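Local coordinates for protein purine nucleosidase, (IunH-1) (PDB 3T8J) that belongs to the nucleosidase clan of enzymes, is built on a largely parallel beta sheet flanked by helices, and carries a bound sodium ion, at residues K256-I261 with T281-K286; T208-L213 with D306-F311; I33-I38 with P123-A128. All coordinates share one frame; numbering follows the deposited sequence.

The three contacts lie in one alpha/beta fold organised around a mixed, largely parallel sheet. Interaction 3 comes first along the chain and sits deepest, about 10 Å from the chain centre, where loops following strands 27-33 and 116-120 meet near the sodium site. Interaction 2 then joins helix 209-227 to the C-terminal end after helix 297-308, and the loop it closes encloses interaction 1, which lies near the antiparallel end of the sheet, on strand 251-261. The centres of interactions 1 and 2 are about 42 Å apart, and that of interaction 3 is about 25 and 28 Å from theirs. None touches another; interactions 3, 1 and 2 lie respectively near the metal site, at a subunit boundary and at the chain terminus.

Interaction 1: residues K256-I261 with T281-K286; sequences KRFVVI and TSWSDK
Phe258 and Lys286 make the closest backbone approach, their CA atoms 6.3 Å apart, where strand 251-261 runs past the loop that leads from strand 272-275 to strand 289-295, and no hydrogen bond joins the two segments. The Phe258 ring carries most of the contact. With CG turned anti to the backbone N (chi1 176°), the ring leaves the strand and slides under Ser284, whose CB lies 3.6 Å from the ring centroid and only 9° off the normal, a CH-pi contact centred on the face. Trp283 adds its methylene at the edge, CB standing 3.9 Å from Phe258 CE2 near the ring plane, and the two aromatic side chains cross at about a right angle. At the other end of the ring the carbonyl of Lys286 approaches obliquely, its O 3.3 Å from Phe258 CD1. Two residues further along the strand, on the same side, Val260 CG2 meets Trp283 CE3 at 4.0 Å. Ile267 of a second subunit packs on both Val260 and Trp283, so this patch belongs to a subunit interface.

Ser284 has a second task. Its OG accepts from Lys286 N at 3.2 Å, closing an ST turn within the loop. The residue is thus divided: the hydroxyl serves the turn while the methylene lies on the aromatic face. Asp275 OD2, on strand 272-275, is hydrogen-bonded to Ser282 OG and Trp283 N. The chemistry across the segments is therefore mainly apolar and CH-pi contact, with one carbonyl oxygen against the ring, while the polar bonds of the loop are made within it and to strand 272-275.

Interaction 2: residues T208-L213 with D306-F311; sequences TRMSEL and DLLNWF
Thr208 and Phe311 share a first torsion (chi1 62° and 61°) that places Thr208 OG1 and the Phe311 ring between the backbone N and the carbonyl carbon of their own residues. For Phe311 this leaves the ring beside its own terminal carboxylate, so that the ring meets Met210 while the carboxylate meets the start of helix 209-227. For Thr208 it sets OG1 at the head of that helix, where it accepts from Ser211 N at 2.9 Å. The reciprocal bond, Thr208 N to Ser211 OG at 3.0 Å, completes a capping box. The same threonine hydroxyl donates to Leu308 O across the contact at 2.6 Å, arriving nearly in line with the carbonyl bond (166° at the oxygen).

The C-terminal carboxylate of Phe311 takes two backbone amides, one on each oxygen: Arg209 N reaches OXT at 3.0 Å, and Met210 N reaches O at 2.8 Å. The ring of Phe311 turns one face to Met210, whose CG is 3.8 Å from the centroid in a CH-pi contact displaced toward the rim. Because the methionine chain is bent at both chi2 and chi3, SD stays close to the ring, obliquely placed, 4.5 Å from its centroid in a Met-aromatic contact, while CE doubles back to lie 4.0 Å from Leu308 CD2. Tyr19 of helix 12-23 also packs on Met210. Phe311 in turn lays CE2 over a face of the Trp310 indole, which makes a cation-pi contact with Lys23.

The terminal carboxylate thus lies at the amino end of a helix, where the first-turn amides it binds and the helix dipole would probably favour its negative charge; together with the threonine bond, this fastens the chain end to helix 209-227.

Interaction 3: residues I33-I38 with P123-A128; sequences IVEGNI and PLTNLA
Val34 and Glu35 meet Pro123, Thr125 and Asn126 in a buried loop-to-helix contact at the carboxyl ends of the parallel strands in this alpha/beta fold of the nucleosidase clan. The loop after strand 27-33 passes the turn that joins strand 116-120 to helix 125-133. The neighbourhood is that of the sodium ion, which is bound by Asp9, Asp14, Ile121 and Ser122; Asp9 also accepts from Asn37 N.

Val34 fills the middle: its CG1 approaches Pro123 CD at 4.0 Å, and its CG2 lies 3.8 Å from Thr125 CB. Glu35 folds back at chi2 (-78°), so that its side chain crosses that of Thr125 at about a right angle, with Glu35 OE2 2.7 Å from Thr125 OG1. Thr125 OG1 is also hydrogen-bonded to Asp168 OD2, so its single proton has two carboxylates to choose between. Glu35 O, buried by the contact and without a hydrogen-bonding partner in the model, faces Pro123 CG at 3.2 Å.

Asn126 spreads its amide over three partners. OD1 accepts from Ala64 N, and ND2 donates both to Asp7 OD1 and, at 3.0 Å, to Ile33 O. This last bond is nearly straight at the hydrogen (165°) and lies in the asparagine's amide plane, yet ND2 stands above the Ile33 carbonyl, 71° out of its plane.

Interaction 1: residues K256-I261 with T281-K286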
loop_
_atom_site.group_PDB
_atom_site.type_symbol
_atom_site.label_atom_id
_atom_site.label_comp_id
_atom_site.label_asym_id
_atom_site.label_seq_id
_atom_site.Cartn_x
_atom_site.Cartn_y
_atom_site.Cartn_z
ATOM N N LYS A 256 -15.004 -16.113 18.903
ATOM C CA LYS A 256 -15.420 -15.735 17.564
ATOM C C LYS A 256 -15.039 -14.276 17.333
ATOM O O LYS A 256 -15.481 -13.380 18.063
ATOM C CB LYS A 256 -16.927 -15.929 17.398
ATOM C CG LYS A 256 -17.333 -17.394 17.370
ATOM C CD LYS A 256 -18.814 -17.577 17.004
ATOM C CE LYS A 256 -19.163 -19.048 16.840
ATOM N NZ LYS A 256 -20.624 -19.251 16.527
ATOM N N ARG A 257 -14.227 -14.038 16.306
ATOM C CA ARG A 257 -13.673 -12.714 16.049
ATOM C C ARG A 257 -13.700 -12.372 14.569
ATOM O O ARG A 257 -14.040 -13.234 13.750
ATOM C CB ARG A 257 -12.262 -12.649 16.659
ATOM C CG ARG A 257 -12.389 -12.382 18.174
ATOM C CD ARG A 257 -11.128 -12.454 18.960
ATOM N NE ARG A 257 -11.381 -12.205 20.371
ATOM C CZ ARG A 257 -10.459 -12.278 21.339
ATOM N NH1 ARG A 257 -9.199 -12.605 21.065
ATOM N NH2 ARG A 257 -10.801 -12.001 22.591
ATOM N N PHE A 258 -13.364 -11.126 14.226
ATOM C CA PHE A 258 -13.315 -10.673 12.848
ATOM C C PHE A 258 -11.844 -10.621 12.394
ATOM O O PHE A 258 -11.042 -9.854 12.965
ATOM C CB PHE A 258 -13.987 -9.298 12.671
ATOM C CG PHE A 258 -13.873 -8.742 11.274
ATOM C CD1 PHE A 258 -14.485 -9.373 10.211
ATOM C CD2 PHE A 258 -13.182 -7.561 11.038
ATOM C CE1 PHE A 258 -14.382 -8.866 8.930
ATOM C CE2 PHE A 258 -13.079 -7.050 9.765
ATOM C CZ PHE A 258 -13.667 -7.703 8.712
ATOM N N VAL A 259 -11.515 -11.458 11.412
ATOM C CA VAL A 259 -10.123 -11.613 10.909
ATOM C C VAL A 259 -10.008 -10.961 9.532
ATOM O O VAL A 259 -10.791 -11.277 8.625
ATOM C CB VAL A 259 -9.749 -13.080 10.778
ATOM C CG1 VAL A 259 -8.286 -13.198 10.255
ATOM C CG2 VAL A 259 -9.905 -13.830 12.118
ATOM N N VAL A 260 -9.021 -10.056 9.383
ATOM C CA VAL A 260 -8.696 -9.438 8.110
ATOM C C VAL A 260 -7.354 -10.023 7.646
ATOM O O VAL A 260 -6.464 -10.149 8.482
ATOM C CB VAL A 260 -8.556 -7.941 8.222
ATOM C CG1 VAL A 260 -8.123 -7.326 6.890
ATOM C CG2 VAL A 260 -9.930 -7.322 8.627
ATOM N N ILE A 261 -7.297 -10.424 6.373
ATOM C CA ILE A 261 -6.036 -10.940 5.786
ATOM C C ILE A 261 -5.344 -9.803 5.061
ATOM O O ILE A 261 -5.920 -9.155 4.179
ATOM C CB ILE A 261 -6.332 -12.045 4.786
ATOM C CG1 ILE A 261 -7.207 -13.153 5.371
ATOM C CG2 ILE A 261 -4.998 -12.604 4.210
ATOM C CD1 ILE A 261 -6.598 -13.872 6.589
ATOM N N THR A 281 -11.602 1.865 18.280
ATOM C CA THR A 281 -12.221 1.773 16.972
ATOM C C THR A 281 -12.348 0.292 16.607
ATOM O O THR A 281 -11.710 -0.583 17.215
ATOM C CB THR A 281 -11.449 2.534 15.876
ATOM O OG1 THR A 281 -10.207 1.852 15.606
ATOM C CG2 THR A 281 -11.154 3.981 16.281
ATOM N N SER A 282 -13.187 0.006 15.621
ATOM C CA SER A 282 -13.447 -1.374 15.214
ATOM C C SER A 282 -13.676 -1.396 13.710
ATOM O O SER A 282 -14.154 -0.420 13.110
ATOM C CB SER A 282 -14.609 -1.971 16.013
ATOM O OG SER A 282 -15.023 -3.262 15.580
ATOM N N TRP A 283 -13.269 -2.486 13.087
ATOM C CA TRP A 283 -13.370 -2.616 11.652
ATOM C C TRP A 283 -14.718 -3.193 11.227
ATOM O O TRP A 283 -15.293 -2.779 10.204
ATOM C CB TRP A 283 -12.256 -3.532 11.159
ATOM C CG TRP A 283 -10.891 -3.005 11.471
ATOM C CD1 TRP A 283 -10.474 -1.703 11.474
ATOM C CD2 TRP A 283 -9.733 -3.793 11.793
ATOM N NE1 TRP A 283 -9.126 -1.634 11.786
ATOM C CE2 TRP A 283 -8.661 -2.901 11.992
ATOM C CE3 TRP A 283 -9.516 -5.162 11.945
ATOM C CZ2 TRP A 283 -7.365 -3.340 12.313
ATOM C CZ3 TRP A 283 -8.242 -5.603 12.253
ATOM C CH2 TRP A 283 -7.183 -4.693 12.434
ATOM N N SER A 284 -15.192 -4.168 11.998
ATOM C CA SER A 284 -16.501 -4.790 11.806
ATOM C C SER A 284 -16.952 -5.398 13.117
ATOM O O SER A 284 -16.118 -5.816 13.928
ATOM C CB SER A 284 -16.473 -5.894 10.738
ATOM O OG SER A 284 -17.769 -6.401 10.436
ATOM N N ASP A 285 -18.260 -5.487 13.326
ATOM C CA ASP A 285 -18.791 -6.244 14.456
ATOM C C ASP A 285 -19.280 -7.638 14.092
ATOM O O ASP A 285 -19.911 -8.296 14.910
ATOM C CB ASP A 285 -19.901 -5.446 15.133
ATOM C CG ASP A 285 -19.349 -4.376 16.022
ATOM O OD1 ASP A 285 -18.813 -4.733 17.108
ATOM O OD2 ASP A 285 -19.421 -3.182 15.633
ATOM N N LYS A 286 -18.963 -8.094 12.887
ATOM C CA LYS A 286 -19.426 -9.367 12.393
ATOM C C LYS A 286 -18.275 -10.371 12.384
ATOM O O LYS A 286 -17.407 -10.282 11.526
ATOM C CB LYS A 286 -19.969 -9.201 10.974
ATOM C CG LYS A 286 -21.101 -8.197 10.862
ATOM C CD LYS A 286 -21.338 -7.871 9.389
ATOM C CE LYS A 286 -22.492 -6.902 9.237
ATOM N NZ LYS A 286 -22.649 -6.526 7.793
#

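Interaction 2: residues T208-L213 with D306-F311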
loop_
_atom_site.group_PDB
_atom_site.type_symbol
_atom_site.label_atom_id
_atom_site.label_comp_id
_atom_site.label_asym_id
_atom_site.label_seq_id
_atom_site.Cartn_x
_atom_site.Cartn_y
_atom_site.Cartn_z
ATOM N N THR A 208 7.472 -49.479 17.296
ATOM C CA THR A 208 6.464 -49.922 16.315
ATOM C C THR A 208 6.858 -49.342 14.956
ATOM O O THR A 208 7.717 -48.473 14.882
ATOM C CB THR A 208 5.062 -49.388 16.647
ATOM O OG1 THR A 208 5.084 -47.956 16.611
ATOM C CG2 THR A 208 4.612 -49.824 18.016
ATOM N N ARG A 209 6.226 -49.804 13.876
ATOM C CA ARG A 209 6.539 -49.273 12.557
ATOM C C ARG A 209 6.161 -47.789 12.510
ATOM O O ARG A 209 6.904 -46.967 11.961
ATOM C CB ARG A 209 5.815 -50.068 11.458
ATOM C CG ARG A 209 6.261 -51.532 11.342
ATOM C CD ARG A 209 5.314 -52.326 10.442
ATOM N NE ARG A 209 5.792 -53.672 10.144
ATOM C CZ ARG A 209 6.466 -53.996 9.044
ATOM N NH1 ARG A 209 6.750 -53.062 8.144
ATOM N NH2 ARG A 209 6.856 -55.249 8.846
ATOM N N MET A 210 5.023 -47.452 13.105
ATOM C CA MET A 210 4.566 -46.072 13.110
ATOM C C MET A 210 5.475 -45.169 13.937
ATOM O O MET A 210 5.759 -44.051 13.511
ATOM C CB MET A 210 3.111 -45.951 13.599
ATOM C CG MET A 210 2.061 -46.083 12.512
ATOM S SD MET A 210 2.123 -44.788 11.238
ATOM C CE MET A 210 2.065 -43.297 12.192
ATOM N N SER A 211 5.923 -45.624 15.113
ATOM C CA SER A 211 6.816 -44.799 15.947
ATOM C C SER A 211 8.153 -44.601 15.234
ATOM O O SER A 211 8.726 -43.505 15.260
ATOM C CB SER A 211 7.009 -45.388 17.353
ATOM O OG SER A 211 7.865 -46.514 17.357
ATOM N N GLU A 212 8.651 -45.654 14.588
ATOM C CA GLU A 212 9.900 -45.530 13.824
ATOM C C GLU A 212 9.746 -44.543 12.654
ATOM O O GLU A 212 10.650 -43.750 12.372
ATOM C CB GLU A 212 10.389 -46.905 13.339
ATOM C CG GLU A 212 10.940 -47.795 14.462
ATOM C CD GLU A 212 11.035 -49.286 14.097
ATOM O OE1 GLU A 212 10.507 -49.710 13.040
ATOM O OE2 GLU A 212 11.635 -50.054 14.884
ATOM N N LEU A 213 8.601 -44.605 11.976
ATOM C CA LEU A 213 8.307 -43.683 10.880
ATOM C C LEU A 213 8.224 -42.233 11.383
ATOM O O LEU A 213 8.787 -41.316 10.773
ATOM C CB LEU A 213 6.999 -44.083 10.191
ATOM C CG LEU A 213 6.612 -43.215 8.992
ATOM C CD1 LEU A 213 7.742 -43.133 7.944
ATOM C CD2 LEU A 213 5.322 -43.752 8.369
ATOM N N ASP A 306 -1.693 -43.009 20.770
ATOM C CA ASP A 306 -2.640 -43.966 20.217
ATOM C C ASP A 306 -2.359 -44.257 18.735
ATOM O O ASP A 306 -2.351 -45.420 18.306
ATOM C CB ASP A 306 -4.062 -43.424 20.407
ATOM C CG ASP A 306 -5.120 -44.307 19.778
ATOM O OD1 ASP A 306 -5.406 -45.404 20.326
ATOM O OD2 ASP A 306 -5.679 -43.897 18.734
ATOM N N LEU A 307 -2.114 -43.196 17.964
ATOM C CA LEU A 307 -1.756 -43.342 16.561
ATOM C C LEU A 307 -0.464 -44.153 16.381
ATOM O O LEU A 307 -0.379 -45.010 15.506
ATOM C CB LEU A 307 -1.601 -41.952 15.913
ATOM C CG LEU A 307 -1.156 -41.911 14.461
ATOM C CD1 LEU A 307 -2.175 -42.586 13.545
ATOM C CD2 LEU A 307 -0.928 -40.477 13.984
ATOM N N LEU A 308 0.535 -43.896 17.220
ATOM C CA LEU A 308 1.857 -44.517 17.025
ATOM C C LEU A 308 1.870 -46.004 17.406
ATOM O O LEU A 308 2.780 -46.750 17.026
ATOM C CB LEU A 308 2.934 -43.743 17.781
ATOM C CG LEU A 308 3.106 -42.280 17.379
ATOM C CD1 LEU A 308 4.333 -41.681 18.097
ATOM C CD2 LEU A 308 3.243 -42.125 15.863
ATOM N N ASN A 309 0.851 -46.424 18.137
ATOM C CA ASN A 309 0.640 -47.829 18.452
ATOM C C ASN A 309 -0.189 -48.611 17.412
ATOM O O ASN A 309 -0.454 -49.786 17.608
ATOM C CB ASN A 309 -0.010 -47.939 19.833
ATOM C CG ASN A 309 1.003 -47.830 20.960
ATOM O OD1 ASN A 309 0.900 -46.953 21.818
ATOM N ND2 ASN A 309 2.001 -48.710 20.951
ATOM N N TRP A 310 -0.586 -47.957 16.319
ATOM C CA TRP A 310 -1.408 -48.582 15.264
ATOM C C TRP A 310 -0.773 -49.858 14.686
ATOM O O TRP A 310 -1.402 -50.925 14.617
ATOM C CB TRP A 310 -1.634 -47.522 14.166
ATOM C CG TRP A 310 -2.641 -47.843 13.086
ATOM C CD1 TRP A 310 -3.461 -48.943 13.001
ATOM C CD2 TRP A 310 -2.959 -47.023 11.952
ATOM N NE1 TRP A 310 -4.243 -48.864 11.874
ATOM C CE2 TRP A 310 -3.962 -47.692 11.216
ATOM C CE3 TRP A 310 -2.486 -45.790 11.483
ATOM C CZ2 TRP A 310 -4.513 -47.161 10.035
ATOM C CZ3 TRP A 310 -3.029 -45.271 10.307
ATOM C CH2 TRP A 310 -4.035 -45.952 9.601
ATOM N N PHE A 311 0.489 -49.736 14.290
ATOM C CA PHE A 311 1.257 -50.855 13.767
ATOM C C PHE A 311 2.730 -50.467 13.776
ATOM O O PHE A 311 3.023 -49.272 13.913
ATOM C CB PHE A 311 0.797 -51.220 12.348
ATOM C CG PHE A 311 0.965 -50.120 11.344
ATOM C CD1 PHE A 311 2.078 -50.074 10.522
ATOM C CD2 PHE A 311 0.004 -49.121 11.214
ATOM C CE1 PHE A 311 2.246 -49.049 9.598
ATOM C CE2 PHE A 311 0.151 -48.103 10.293
ATOM C CZ PHE A 311 1.274 -48.049 9.486
ATOM O OXT PHE A 311 3.629 -51.314 13.658
#

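Interaction 3: residues I33-I38 with P123-A128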
loop_
_atom_site.group_PDB
_atom_site.type_symbol
_atom_site.label_atom_id
_atom_site.label_comp_id
_atom_site.label_asym_id
_atom_site.label_seq_id
_atom_site.Cartn_x
_atom_site.Cartn_y
_atom_site.Cartn_z
ATOM N N ILE A 33 -3.731 -31.532 -3.433
ATOM C CA ILE A 33 -2.349 -31.047 -3.273
ATOM C C ILE A 33 -2.227 -29.605 -3.715
ATOM O O ILE A 33 -2.733 -29.238 -4.780
ATOM C CB ILE A 33 -1.352 -31.910 -4.095
ATOM C CG1 ILE A 33 -1.568 -33.411 -3.840
ATOM C CG2 ILE A 33 0.119 -31.519 -3.762
ATOM C CD1 ILE A 33 -1.268 -33.847 -2.405
ATOM N N VAL A 34 -1.504 -28.815 -2.922
ATOM C CA VAL A 34 -1.324 -27.382 -3.168
ATOM C C VAL A 34 0.157 -27.000 -2.994
ATOM O O VAL A 34 0.866 -27.647 -2.212
ATOM C CB VAL A 34 -2.254 -26.549 -2.241
ATOM C CG1 VAL A 34 -1.816 -26.652 -0.773
ATOM C CG2 VAL A 34 -2.341 -25.060 -2.695
ATOM N N GLU A 35 0.581 -25.936 -3.651
ATOM C CA GLU A 35 1.941 -25.397 -3.446
ATOM C C GLU A 35 2.175 -25.049 -1.979
ATOM O O GLU A 35 1.223 -24.647 -1.254
ATOM C CB GLU A 35 2.183 -24.153 -4.345
ATOM C CG GLU A 35 1.669 -22.822 -3.803
ATOM C CD GLU A 35 0.165 -22.595 -3.935
ATOM O OE1 GLU A 35 -0.486 -23.301 -4.732
ATOM O OE2 GLU A 35 -0.338 -21.652 -3.252
ATOM N N GLY A 36 3.417 -25.144 -1.536
ATOM C CA GLY A 36 3.793 -24.686 -0.201
ATOM C C GLY A 36 5.152 -25.213 0.235
ATOM O O GLY A 36 6.169 -24.772 -0.260
ATOM N N ASN A 37 5.134 -26.083 1.224
ATOM C CA ASN A 37 6.329 -26.479 1.968
ATOM C C ASN A 37 7.516 -26.910 1.106
ATOM O O ASN A 37 8.647 -26.503 1.382
ATOM C CB ASN A 37 6.009 -27.664 2.883
ATOM C CG ASN A 37 5.239 -27.280 4.140
ATOM O OD1 ASN A 37 5.445 -26.212 4.727
ATOM N ND2 ASN A 37 4.388 -28.191 4.590
ATOM N N ILE A 38 7.276 -27.768 0.119
ATOM C CA ILE A 38 8.394 -28.304 -0.699
ATOM C C ILE A 38 7.999 -28.372 -2.181
ATOM O O ILE A 38 6.859 -28.067 -2.550
ATOM C CB ILE A 38 8.869 -29.698 -0.200
ATOM C CG1 ILE A 38 7.802 -30.761 -0.491
ATOM C CG2 ILE A 38 9.259 -29.660 1.273
ATOM C CD1 ILE A 38 8.286 -32.183 -0.318
ATOM N N PRO A 123 -1.606 -23.811 2.326
ATOM C CA PRO A 123 -2.081 -22.607 1.621
ATOM C C PRO A 123 -3.465 -22.829 0.957
ATOM O O PRO A 123 -3.790 -23.938 0.557
ATOM C CB PRO A 123 -0.967 -22.328 0.614
ATOM C CG PRO A 123 0.261 -22.901 1.266
ATOM C CD PRO A 123 -0.242 -24.163 1.901
ATOM N N LEU A 124 -4.272 -21.775 0.858
ATOM C CA LEU A 124 -5.696 -21.912 0.578
ATOM C C LEU A 124 -6.107 -21.813 -0.913
ATOM O O LEU A 124 -7.288 -21.696 -1.275
ATOM C CB LEU A 124 -6.456 -20.901 1.451
ATOM C CG LEU A 124 -6.461 -21.207 2.959
ATOM C CD1 LEU A 124 -6.915 -19.979 3.799
ATOM C CD2 LEU A 124 -7.364 -22.370 3.314
ATOM N N THR A 125 -5.123 -21.921 -1.796
ATOM C CA THR A 125 -5.329 -21.714 -3.225
ATOM C C THR A 125 -6.412 -22.620 -3.839
ATOM O O THR A 125 -7.202 -22.148 -4.648
ATOM C CB THR A 125 -3.973 -21.835 -3.988
ATOM O OG1 THR A 125 -2.970 -21.118 -3.257
ATOM C CG2 THR A 125 -4.121 -21.260 -5.390
ATOM N N ASN A 126 -6.422 -23.916 -3.513
ATOM C CA ASN A 126 -7.407 -24.826 -4.121
ATOM C C ASN A 126 -8.823 -24.511 -3.669
ATOM O O ASN A 126 -9.753 -24.564 -4.476
ATOM C CB ASN A 126 -7.103 -26.292 -3.812
ATOM C CG ASN A 126 -5.879 -26.795 -4.519
ATOM O OD1 ASN A 126 -5.566 -26.344 -5.603
ATOM N ND2 ASN A 126 -5.192 -27.765 -3.903
ATOM N N LEU A 127 -8.990 -24.224 -2.368
ATOM C CA LEU A 127 -10.350 -23.903 -1.864
ATOM C C LEU A 127 -10.827 -22.597 -2.468
ATOM O O LEU A 127 -12.030 -22.460 -2.784
ATOM C CB LEU A 127 -10.391 -23.893 -0.334
ATOM C CG LEU A 127 -11.756 -23.641 0.319
ATOM C CD1 LEU A 127 -12.719 -24.750 -0.054
ATOM C CD2 LEU A 127 -11.598 -23.568 1.842
ATOM N N ALA A 128 -9.957 -21.596 -2.589
ATOM C CA ALA A 128 -10.320 -20.344 -3.231
ATOM C C ALA A 128 -10.741 -20.549 -4.677
ATOM O O ALA A 128 -11.759 -19.996 -5.097
ATOM C CB ALA A 128 -9.169 -19.313 -3.145
#